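Local coordinates for protein endo-beta-1,2-glucanase (Talaromyces funiculosus, PDB 6IMV) that hydrolyses the internal beta-1,2-glucosidic linkages of beta-1,2-glucan, as a fungal endo-acting glycoside hydrolase, at residues K74-E83 / F140-S148; T126-F137 / S147-W155. All coordinates share one frame; numbering follows the deposited sequence.

Contact 1 (K74-E83 / F140-S148); sequences KHPFSAASKE and FLPWFTSSS. With BGC (beta-D-glucopyranose), chain D; BGC (beta-D-glucopyranose), chain I.
Pro76 O receives the shortest polar bond between the two segments, 2.8 Å from Ser146 N and close to straight (N-H...O 163°), and Thr145 CA leans on the same oxygen with a CA-H...O contact. Two further backbone bonds continue the ladder: Ser78 N gives its hydrogen to Phe144 O at 2.9 Å, running nearly along the C=O axis, and Phe144 N returns one to Ser78 O. Ser78 and Phe144 thus form a hydrogen-bonded antiparallel pair, with Phe77 and Thr145 as the adjoining non-hydrogen-bonded pair. On the Phe144 face, CG of this phenylalanine sits between the backbone N and the carbonyl carbon (chi1 52°), which brings the ring over the Ser78-Ala79 peptide, while Ser78 CB touches its CE1 at 3.6 Å. Glu83 reaches the edge of the ring with OE2, its carboxylate nearly perpendicular to it and held beyond the contact by Lys123 and Tyr127 at OE1 and Ser58 at OE2. Past the bridges, Trp143 spreads its indole over Ala79, whose CB sits 3.7 Å from the centroid of the five-membered ring, a CH-pi contact over the face. Phe77 runs alongside Trp143, its CD1 4.0 Å from CZ3, and Lys82 crosses the indole at about a right angle with CE near CH2; the NZ of this lysine is bonded to Ser81 OG and salt-bridged to Asp434. With the indole so placed, NE1 donates an almost linear bond of 3.0 Å to O4 of one glucose (chain D), while Phe77 turns its ring edge to O3 of the other (chain I). The antiparallel bridge, one strand of which runs on through N-cap Ala79 into helix 80-94, places Phe77, Trp143 and Lys82 in the glucose-binding pocket.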
loop_
_atom_site.group_PDB
_atom_site.type_symbol
_atom_site.label_atom_id
_atom_site.label_comp_id
_atom_site.label_asym_id
_atom_site.label_seq_id
_atom_site.Cartn_x
_atom_site.Cartn_y
_atom_site.Cartn_z
ATOM N N LYS A 74 3.592 18.292 9.554
ATOM C CA LYS A 74 3.893 17.177 8.652
ATOM C C LYS A 74 4.772 16.129 9.354
ATOM O O LYS A 74 5.477 16.430 10.298
ATOM C CB LYS A 74 4.558 17.687 7.369
ATOM C CG LYS A 74 5.991 18.194 7.502
ATOM C CD LYS A 74 6.573 18.569 6.157
ATOM C CE LYS A 74 7.651 19.627 6.235
ATOM N NZ LYS A 74 7.073 20.946 6.588
ATOM N N HIS A 75 4.714 14.888 8.861
ATOM C CA HIS A 75 5.762 13.905 9.075
ATOM C C HIS A 75 6.857 14.162 8.048
ATOM O O HIS A 75 6.595 14.016 6.852
ATOM C CB HIS A 75 5.226 12.465 8.945
ATOM C CG HIS A 75 4.348 12.027 10.070
ATOM N ND1 HIS A 75 3.712 10.792 10.067
ATOM C CD2 HIS A 75 3.994 12.643 11.223
ATOM C CE1 HIS A 75 3.001 10.669 11.166
ATOM N NE2 HIS A 75 3.168 11.787 11.902
ATOM N N PRO A 76 8.096 14.527 8.462
ATOM C CA PRO A 76 9.155 14.881 7.511
ATOM C C PRO A 76 9.911 13.671 6.939
ATOM O O PRO A 76 10.911 13.828 6.262
ATOM C CB PRO A 76 10.104 15.714 8.392
ATOM C CG PRO A 76 10.017 15.023 9.755
ATOM C CD PRO A 76 8.564 14.594 9.863
ATOM N N PHE A 77 9.435 12.471 7.259
ATOM C CA PHE A 77 10.066 11.216 6.852
ATOM C C PHE A 77 9.094 10.444 5.954
ATOM O O PHE A 77 7.894 10.728 5.940
ATOM C CB PHE A 77 10.440 10.381 8.077
ATOM C CG PHE A 77 9.272 10.083 8.978
ATOM C CD1 PHE A 77 8.434 9.011 8.717
ATOM C CD2 PHE A 77 8.983 10.900 10.056
ATOM C CE1 PHE A 77 7.347 8.745 9.531
ATOM C CE2 PHE A 77 7.898 10.628 10.876
ATOM C CZ PHE A 77 7.079 9.557 10.607
ATOM N N SER A 78 9.632 9.480 5.203
ATOM C CA SER A 78 8.838 8.579 4.379
ATOM C C SER A 78 9.691 7.346 4.067
ATOM O O SER A 78 10.722 7.122 4.703
ATOM C CB SER A 78 8.309 9.274 3.126
ATOM O OG SER A 78 7.281 8.510 2.496
ATOM N N ALA A 79 9.218 6.527 3.128
ATOM C CA ALA A 79 9.863 5.274 2.785
ATOM C C ALA A 79 9.392 4.836 1.402
ATOM O O ALA A 79 8.435 5.410 0.868
ATOM C CB ALA A 79 9.556 4.234 3.837
ATOM N N ALA A 80 10.050 3.809 0.852
ATOM C CA ALA A 80 9.799 3.323 -0.507
ATOM C C ALA A 80 8.366 2.783 -0.638
ATOM O O ALA A 80 7.807 2.770 -1.728
ATOM C CB ALA A 80 10.838 2.295 -0.881
ATOM N N SER A 81 7.773 2.375 0.487
ATOM C CA SER A 81 6.393 1.890 0.563
ATOM C C SER A 81 5.391 3.007 0.216
ATOM O O SER A 81 4.433 2.776 -0.537
ATOM C CB SER A 81 6.131 1.307 1.931
ATOM O OG SER A 81 6.703 2.131 2.941
ATOM N N LYS A 82 5.612 4.220 0.733
ATOM C CA LYS A 82 4.735 5.368 0.411
ATOM C C LYS A 82 5.037 5.859 -1.013
ATOM O O LYS A 82 4.141 6.220 -1.762
ATOM C CB LYS A 82 4.896 6.507 1.426
ATOM C CG LYS A 82 4.615 6.114 2.873
ATOM C CD LYS A 82 5.838 5.654 3.639
ATOM C CE LYS A 82 5.489 4.893 4.901
ATOM N NZ LYS A 82 4.715 3.661 4.596
ATOM N N GLU A 83 6.314 5.847 -1.389
ATOM C CA GLU A 83 6.730 6.118 -2.764
ATOM C C GLU A 83 5.951 5.239 -3.751
ATOM O O GLU A 83 5.536 5.713 -4.785
ATOM C CB GLU A 83 8.230 5.885 -2.923
ATOM C CG GLU A 83 9.083 6.893 -2.183
ATOM C CD GLU A 83 9.067 8.293 -2.764
ATOM O OE1 GLU A 83 9.566 8.467 -3.898
ATOM O OE2 GLU A 83 8.558 9.209 -2.078
ATOM N N PHE A 140 18.634 1.354 -3.655
ATOM C CA PHE A 140 17.456 1.160 -2.835
ATOM C C PHE A 140 17.330 2.330 -1.860
ATOM O O PHE A 140 18.284 3.099 -1.683
ATOM C CB PHE A 140 17.564 -0.164 -2.073
ATOM C CG PHE A 140 17.637 -1.378 -2.961
ATOM C CD1 PHE A 140 16.490 -1.901 -3.536
ATOM C CD2 PHE A 140 18.849 -1.997 -3.229
ATOM C CE1 PHE A 140 16.549 -3.025 -4.344
ATOM C CE2 PHE A 140 18.906 -3.119 -4.040
ATOM C CZ PHE A 140 17.756 -3.633 -4.595
ATOM N N LEU A 141 16.158 2.450 -1.232
ATOM C CA LEU A 141 15.888 3.538 -0.299
ATOM C C LEU A 141 15.638 2.980 1.099
ATOM O O LEU A 141 14.823 2.076 1.284
ATOM C CB LEU A 141 14.662 4.330 -0.760
ATOM C CG LEU A 141 14.757 5.003 -2.127
ATOM C CD1 LEU A 141 13.446 5.698 -2.456
ATOM C CD2 LEU A 141 15.918 5.986 -2.186
ATOM N N PRO A 142 16.275 3.565 2.136
ATOM C CA PRO A 142 15.911 3.308 3.523
ATOM C C PRO A 142 14.675 4.160 3.847
ATOM O O PRO A 142 14.173 4.828 2.968
ATOM C CB PRO A 142 17.140 3.824 4.272
ATOM C CG PRO A 142 17.542 5.032 3.468
ATOM C CD PRO A 142 17.293 4.621 2.029
ATOM N N TRP A 143 14.219 4.146 5.095
ATOM C CA TRP A 143 13.381 5.246 5.591
ATOM C C TRP A 143 14.226 6.525 5.552
ATOM O O TRP A 143 15.392 6.504 5.944
ATOM C CB TRP A 143 12.853 4.959 6.997
ATOM C CG TRP A 143 11.765 3.935 7.035
ATOM C CD1 TRP A 143 11.893 2.592 6.834
ATOM C CD2 TRP A 143 10.370 4.167 7.305
ATOM N NE1 TRP A 143 10.678 1.976 6.962
ATOM C CE2 TRP A 143 9.725 2.916 7.244
ATOM C CE3 TRP A 143 9.607 5.305 7.594
ATOM C CZ2 TRP A 143 8.352 2.775 7.444
ATOM C CZ3 TRP A 143 8.250 5.165 7.796
ATOM C CH2 TRP A 143 7.634 3.914 7.721
ATOM N N PHE A 144 13.645 7.607 5.039
ATOM C CA PHE A 144 14.390 8.819 4.711
ATOM C C PHE A 144 13.642 10.059 5.207
ATOM O O PHE A 144 12.427 10.043 5.380
ATOM C CB PHE A 144 14.630 8.926 3.201
ATOM C CG PHE A 144 13.396 8.786 2.344
ATOM C CD1 PHE A 144 12.520 9.850 2.168
ATOM C CD2 PHE A 144 13.119 7.592 1.698
ATOM C CE1 PHE A 144 11.386 9.710 1.382
ATOM C CE2 PHE A 144 11.995 7.459 0.896
ATOM C CZ PHE A 144 11.127 8.519 0.739
ATOM N N THR A 145 14.411 11.135 5.391
ATOM C CA THR A 145 13.920 12.462 5.686
ATOM C C THR A 145 13.830 13.223 4.362
ATOM O O THR A 145 14.821 13.318 3.655
ATOM C CB THR A 145 14.846 13.167 6.687
ATOM O OG1 THR A 145 14.894 12.388 7.885
ATOM C CG2 THR A 145 14.410 14.580 6.999
ATOM N N SER A 146 12.643 13.728 4.035
ATOM C CA SER A 146 12.380 14.334 2.723
ATOM C C SER A 146 12.080 15.843 2.831
ATOM O O SER A 146 11.748 16.474 1.825
ATOM C CB SER A 146 11.265 13.590 2.015
ATOM O OG SER A 146 10.195 13.333 2.909
ATOM N N SER A 147 12.248 16.420 4.030
ATOM C CA SER A 147 11.873 17.823 4.307
ATOM C C SER A 147 12.913 18.815 3.755
ATOM O O SER A 147 12.588 19.971 3.577
ATOM C CB SER A 147 11.620 18.049 5.781
ATOM O OG SER A 147 12.587 17.372 6.575
ATOM N N SER A 148 14.154 18.378 3.492
ATOM C CA SER A 148 15.126 19.233 2.784
ATOM C C SER A 148 15.307 18.721 1.354
ATOM O O SER A 148 14.807 17.662 1.005
ATOM C CB SER A 148 16.437 19.324 3.523
ATOM O OG SER A 148 16.219 19.728 4.862
HETATM C C2 BGC D . 6.994 -2.470 7.379
HETATM C C3 BGC D . 8.023 -1.652 6.607
HETATM C C4 BGC D . 9.341 -1.612 7.371
HETATM C C5 BGC D . 9.794 -3.049 7.630
HETATM C C6 BGC D . 11.081 -3.193 8.411
HETATM C C1 BGC D . 7.560 -3.846 7.690
HETATM O O2 BGC D . 5.833 -2.674 6.585
HETATM O O3 BGC D . 7.571 -0.320 6.393
HETATM O O4 BGC D . 10.313 -0.929 6.595
HETATM O O5 BGC D . 8.799 -3.745 8.368
HETATM O O6 BGC D . 10.931 -2.564 9.663
HETATM C C2 BGC I . 5.365 4.504 11.315
HETATM C C3 BGC I . 4.405 5.706 11.278
HETATM C C4 BGC I . 3.692 5.839 9.918
HETATM C C5 BGC I . 3.127 4.476 9.488
HETATM C C6 BGC I . 2.464 4.504 8.109
HETATM C C1 BGC I . 4.668 3.247 10.812
HETATM O O1 BGC I . 5.516 2.096 10.784
HETATM O O2 BGC I . 5.764 4.278 12.656
HETATM O O3 BGC I . 5.103 6.917 11.575
HETATM O O4 BGC I . 2.643 6.828 9.963
HETATM O O5 BGC I . 4.167 3.491 9.498
HETATM O O6 BGC I . 3.453 4.789 7.124
HETATM O O HOH W 1 12.245 2.515 2.398
#

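Contact 2 (T126-F137 / S147-W155); sequences TYLRFNETYPGF and SSQDLTPTW. With NAG (2-acetamido-2-deoxy-beta-D-glucopyranose), chain F.
Leu151 and Pro153 fill the tight half of this contact, pressed against the end of helix 112-133 and the turn that follows it. Leu151 CB meets Phe130 CD1 at 3.6 Å, and its CG rests on Thr126 CG2, which stands anti to the backbone N (OG1 chi1 -54°) and thereby faces Leu151. Pro153 puts CD over one face of the Tyr134 ring, 3.9 Å from the centroid in a CH-pi contact; the same carbon lies at the edge of Phe130, and CG reaches Phe137. The other half is polar and wetter. Arg129 NE makes a salt bridge of 2.8 Å to Asp150 OD1, which it meets from above the carboxylate plane, and NH2 gives a 2.9 Å bond to Gln149 O, lying in the guanidinium plane. Waters join Thr133 OG1 to Asp150 OD2, and Thr126 O to Leu151 N. A leucine in place of Arg129 would probably leave the Asp150 carboxylate without its cationic mate and Gln149 O with only a weak bond from Asn55. In this way the glycan-bearing helix 112-133, N-linked at Asn131, and its following turn pack on edge strand 152-153 of the antiparallel sheet, with the Arg129-Asp150 salt bridge at the outer side.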
loop_
_atom_site.group_PDB
_atom_site.type_symbol
_atom_site.label_atom_id
_atom_site.label_comp_id
_atom_site.label_asym_id
_atom_site.label_seq_id
_atom_site.Cartn_x
_atom_site.Cartn_y
_atom_site.Cartn_z
ATOM N N THR A 126 16.161 13.504 -7.398
ATOM C CA THR A 126 16.399 13.357 -5.965
ATOM C C THR A 126 16.923 11.950 -5.635
ATOM O O THR A 126 17.877 11.811 -4.842
ATOM C CB THR A 126 15.133 13.676 -5.167
ATOM O OG1 THR A 126 14.687 14.976 -5.576
ATOM C CG2 THR A 126 15.366 13.624 -3.674
ATOM N N TYR A 127 16.308 10.917 -6.229
ATOM C CA TYR A 127 16.752 9.527 -6.082
ATOM C C TYR A 127 18.237 9.413 -6.453
ATOM O O TYR A 127 18.993 8.735 -5.769
ATOM C CB TYR A 127 15.944 8.575 -6.972
ATOM C CG TYR A 127 14.617 8.078 -6.443
ATOM C CD1 TYR A 127 13.752 8.890 -5.719
ATOM C CD2 TYR A 127 14.185 6.798 -6.754
ATOM C CE1 TYR A 127 12.522 8.419 -5.276
ATOM C CE2 TYR A 127 12.960 6.311 -6.322
ATOM C CZ TYR A 127 12.122 7.126 -5.584
ATOM O OH TYR A 127 10.922 6.631 -5.173
ATOM N N LEU A 128 18.632 10.073 -7.553
ATOM C CA LEU A 128 19.979 9.943 -8.108
ATOM C C LEU A 128 21.005 10.694 -7.237
ATOM O O LEU A 128 22.116 10.197 -7.054
ATOM C CB LEU A 128 19.991 10.443 -9.560
ATOM C CG LEU A 128 19.212 9.599 -10.576
ATOM C CD1 LEU A 128 19.498 10.046 -12.002
ATOM C CD2 LEU A 128 19.505 8.112 -10.451
ATOM N N ARG A 129 20.636 11.860 -6.691
ATOM C CA ARG A 129 21.482 12.602 -5.735
ATOM C C ARG A 129 21.693 11.758 -4.469
ATOM O O ARG A 129 22.786 11.733 -3.897
ATOM C CB ARG A 129 20.867 13.958 -5.365
ATOM C CG ARG A 129 20.852 14.987 -6.489
ATOM C CD ARG A 129 20.564 16.401 -5.983
ATOM N NE ARG A 129 19.346 16.519 -5.177
ATOM C CZ ARG A 129 18.110 16.646 -5.666
ATOM N NH1 ARG A 129 17.905 16.662 -6.977
ATOM N NH2 ARG A 129 17.081 16.774 -4.842
ATOM N N PHE A 130 20.640 11.064 -4.027
ATOM C CA PHE A 130 20.724 10.192 -2.858
ATOM C C PHE A 130 21.699 9.038 -3.121
ATOM O O PHE A 130 22.504 8.687 -2.257
ATOM C CB PHE A 130 19.352 9.628 -2.479
ATOM C CG PHE A 130 19.404 8.719 -1.277
ATOM C CD1 PHE A 130 19.528 9.243 -0.003
ATOM C CD2 PHE A 130 19.366 7.339 -1.427
ATOM C CE1 PHE A 130 19.597 8.405 1.104
ATOM C CE2 PHE A 130 19.434 6.502 -0.321
ATOM C CZ PHE A 130 19.544 7.038 0.942
ATOM N N ASN A 131 21.585 8.418 -4.298
ATOM C CA ASN A 131 22.446 7.310 -4.676
ATOM C C ASN A 131 23.920 7.749 -4.681
ATOM O O ASN A 131 24.798 7.016 -4.234
ATOM C CB ASN A 131 22.040 6.738 -6.032
ATOM C CG ASN A 131 22.969 5.651 -6.516
ATOM O OD1 ASN A 131 23.184 4.655 -5.825
ATOM N ND2 ASN A 131 23.504 5.844 -7.706
ATOM N N GLU A 132 24.170 8.948 -5.208
ATOM C CA GLU A 132 25.503 9.530 -5.314
ATOM C C GLU A 132 26.122 9.728 -3.927
ATOM O O GLU A 132 27.272 9.411 -3.731
ATOM C CB GLU A 132 25.419 10.873 -6.032
ATOM C CG GLU A 132 26.769 11.449 -6.380
ATOM C CD GLU A 132 26.653 12.698 -7.232
ATOM O OE1 GLU A 132 27.632 13.010 -7.945
ATOM O OE2 GLU A 132 25.576 13.356 -7.182
ATOM N N THR A 133 25.347 10.283 -2.991
ATOM C CA THR A 133 25.816 10.587 -1.636
ATOM C C THR A 133 25.882 9.306 -0.788
ATOM O O THR A 133 26.774 9.171 0.055
ATOM C CB THR A 133 24.916 11.632 -0.963
ATOM O OG1 THR A 133 24.893 12.782 -1.804
ATOM C CG2 THR A 133 25.380 12.019 0.424
ATOM N N TYR A 134 24.943 8.378 -1.007
ATOM C CA TYR A 134 24.837 7.129 -0.203
ATOM C C TYR A 134 24.850 5.912 -1.126
ATOM O O TYR A 134 23.868 5.167 -1.216
ATOM C CB TYR A 134 23.595 7.160 0.696
ATOM C CG TYR A 134 23.450 8.388 1.558
ATOM C CD1 TYR A 134 24.044 8.469 2.806
ATOM C CD2 TYR A 134 22.733 9.489 1.109
ATOM C CE1 TYR A 134 23.910 9.598 3.595
ATOM C CE2 TYR A 134 22.578 10.618 1.893
ATOM C CZ TYR A 134 23.174 10.678 3.140
ATOM O OH TYR A 134 23.034 11.799 3.907
ATOM N N PRO A 135 25.972 5.660 -1.841
ATOM C CA PRO A 135 26.029 4.567 -2.814
ATOM C C PRO A 135 25.899 3.167 -2.188
ATOM O O PRO A 135 25.552 2.223 -2.884
ATOM C CB PRO A 135 27.396 4.778 -3.484
ATOM C CG PRO A 135 28.225 5.475 -2.421
ATOM C CD PRO A 135 27.239 6.407 -1.754
ATOM N N GLY A 136 26.151 3.057 -0.880
ATOM C CA GLY A 136 26.073 1.788 -0.143
ATOM C C GLY A 136 24.684 1.156 -0.154
ATOM O O GLY A 136 24.550 -0.056 0.072
ATOM N N PHE A 137 23.644 1.959 -0.404
ATOM C CA PHE A 137 22.259 1.463 -0.474
ATOM C C PHE A 137 22.002 0.722 -1.792
ATOM O O PHE A 137 20.952 0.110 -1.940
ATOM C CB PHE A 137 21.260 2.606 -0.276
ATOM C CG PHE A 137 21.139 3.032 1.162
ATOM C CD1 PHE A 137 20.512 2.210 2.088
ATOM C CD2 PHE A 137 21.725 4.205 1.608
ATOM C CE1 PHE A 137 20.426 2.579 3.420
ATOM C CE2 PHE A 137 21.652 4.564 2.945
ATOM C CZ PHE A 137 20.998 3.757 3.846
ATOM N N SER A 147 12.248 16.420 4.030
ATOM C CA SER A 147 11.873 17.823 4.307
ATOM C C SER A 147 12.913 18.815 3.755
ATOM O O SER A 147 12.588 19.971 3.577
ATOM C CB SER A 147 11.620 18.049 5.781
ATOM O OG SER A 147 12.587 17.372 6.575
ATOM N N SER A 148 14.154 18.378 3.492
ATOM C CA SER A 148 15.126 19.233 2.784
ATOM C C SER A 148 15.307 18.721 1.354
ATOM O O SER A 148 14.807 17.662 1.005
ATOM C CB SER A 148 16.437 19.324 3.523
ATOM O OG SER A 148 16.219 19.728 4.862
ATOM N N GLN A 149 16.032 19.485 0.531
ATOM C CA GLN A 149 16.106 19.225 -0.911
ATOM C C GLN A 149 16.762 17.856 -1.167
ATOM O O GLN A 149 16.316 17.102 -2.025
ATOM C CB GLN A 149 16.813 20.392 -1.609
ATOM C CG GLN A 149 16.899 20.270 -3.129
ATOM C CD GLN A 149 15.551 20.212 -3.810
ATOM O OE1 GLN A 149 14.510 20.557 -3.243
ATOM N NE2 GLN A 149 15.554 19.753 -5.052
ATOM N N ASP A 150 17.819 17.532 -0.418
ATOM C CA ASP A 150 18.475 16.236 -0.533
ATOM C C ASP A 150 17.953 15.299 0.558
ATOM O O ASP A 150 17.838 15.693 1.700
ATOM C CB ASP A 150 19.997 16.345 -0.413
ATOM C CG ASP A 150 20.685 16.932 -1.631
ATOM O OD1 ASP A 150 19.993 17.280 -2.598
ATOM O OD2 ASP A 150 21.926 16.994 -1.613
ATOM N N LEU A 151 17.696 14.042 0.180
ATOM C CA LEU A 151 17.355 12.978 1.110
ATOM C C LEU A 151 18.545 12.656 2.020
ATOM O O LEU A 151 19.703 12.642 1.584
ATOM C CB LEU A 151 16.968 11.713 0.340
ATOM C CG LEU A 151 15.687 11.777 -0.488
ATOM C CD1 LEU A 151 15.378 10.423 -1.099
ATOM C CD2 LEU A 151 14.520 12.289 0.333
ATOM N N THR A 152 18.207 12.357 3.274
ATOM C CA THR A 152 19.070 11.671 4.220
ATOM C C THR A 152 18.299 10.482 4.788
ATOM O O THR A 152 17.076 10.528 4.896
ATOM C CB THR A 152 19.532 12.612 5.343
ATOM O OG1 THR A 152 18.382 13.113 6.018
ATOM C CG2 THR A 152 20.359 13.769 4.824
ATOM N N PRO A 153 18.979 9.392 5.196
ATOM C CA PRO A 153 18.313 8.366 5.990
ATOM C C PRO A 153 17.786 9.011 7.282
ATOM O O PRO A 153 18.399 9.951 7.791
ATOM C CB PRO A 153 19.416 7.335 6.277
ATOM C CG PRO A 153 20.505 7.627 5.251
ATOM C CD PRO A 153 20.406 9.110 4.959
ATOM N N THR A 154 16.659 8.521 7.803
ATOM C CA THR A 154 16.290 8.873 9.171
ATOM C C THR A 154 17.373 8.287 10.084
ATOM O O THR A 154 18.103 7.388 9.668
ATOM C CB THR A 154 14.895 8.377 9.552
ATOM O OG1 THR A 154 14.909 6.952 9.600
ATOM C CG2 THR A 154 13.822 8.857 8.606
ATOM N N TRP A 155 17.491 8.821 11.301
ATOM C CA TRP A 155 18.535 8.420 12.242
ATOM C C TRP A 155 18.592 6.899 12.367
ATOM O O TRP A 155 19.648 6.298 12.191
ATOM C CB TRP A 155 18.314 9.041 13.617
ATOM C CG TRP A 155 19.217 8.452 14.656
ATOM C CD1 TRP A 155 18.867 7.611 15.674
ATOM C CD2 TRP A 155 20.639 8.632 14.749
ATOM N NE1 TRP A 155 19.973 7.277 16.409
ATOM C CE2 TRP A 155 21.074 7.890 15.868
ATOM C CE3 TRP A 155 21.581 9.343 13.998
ATOM C CZ2 TRP A 155 22.411 7.853 16.255
ATOM C CZ3 TRP A 155 22.906 9.305 14.381
ATOM C CH2 TRP A 155 23.312 8.573 15.500
HETATM C C1 NAG F . 24.410 4.904 -8.284
HETATM C C2 NAG F . 24.330 4.925 -9.793
HETATM C C3 NAG F . 25.370 3.973 -10.367
HETATM C C4 NAG F . 26.759 4.294 -9.834
HETATM C C5 NAG F . 26.687 4.317 -8.322
HETATM C C6 NAG F . 28.020 4.624 -7.646
HETATM C C7 NAG F . 22.239 5.173 -11.037
HETATM C C8 NAG F . 20.901 4.548 -11.297
HETATM N N2 NAG F . 23.006 4.523 -10.188
HETATM O O3 NAG F . 25.332 4.065 -11.780
HETATM O O4 NAG F . 27.697 3.292 -10.251
HETATM O O5 NAG F . 25.728 5.300 -7.952
HETATM O O6 NAG F . 28.115 6.048 -7.524
HETATM O O7 NAG F . 22.579 6.191 -11.598
HETATM O O HOH W 2 18.573 13.392 -2.517
HETATM O O HOH W 3 22.858 14.317 -0.828
HETATM O O HOH W 4 22.718 14.139 2.207
#

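Overall arrangement
Contacts 1 and 2 illustrate how a binding surface is backed by successive layers of packing. Their centres lie 10 Å apart, and they share Ser147 and Ser148, where strand 144-145 turns toward strand 152-153. The two strands are neighbours in one antiparallel sheet, with Thr145 N 2.8 Å from Thr152 O. Helices 80-94 and 112-133 are joined by a hydrogen bond of 2.6 Å between Glu83 OE1 and Tyr127 OH, and the loop residue Pro142 packs with CD on Phe130 CZ of helix 112-133 at 3.5 Å. Contact 1 itself supplies Phe77, Lys82 and Trp143 to the glucose pocket. Contact 2 stands one layer further out, the Phe137 side chain about 11 Å from a bound glucose.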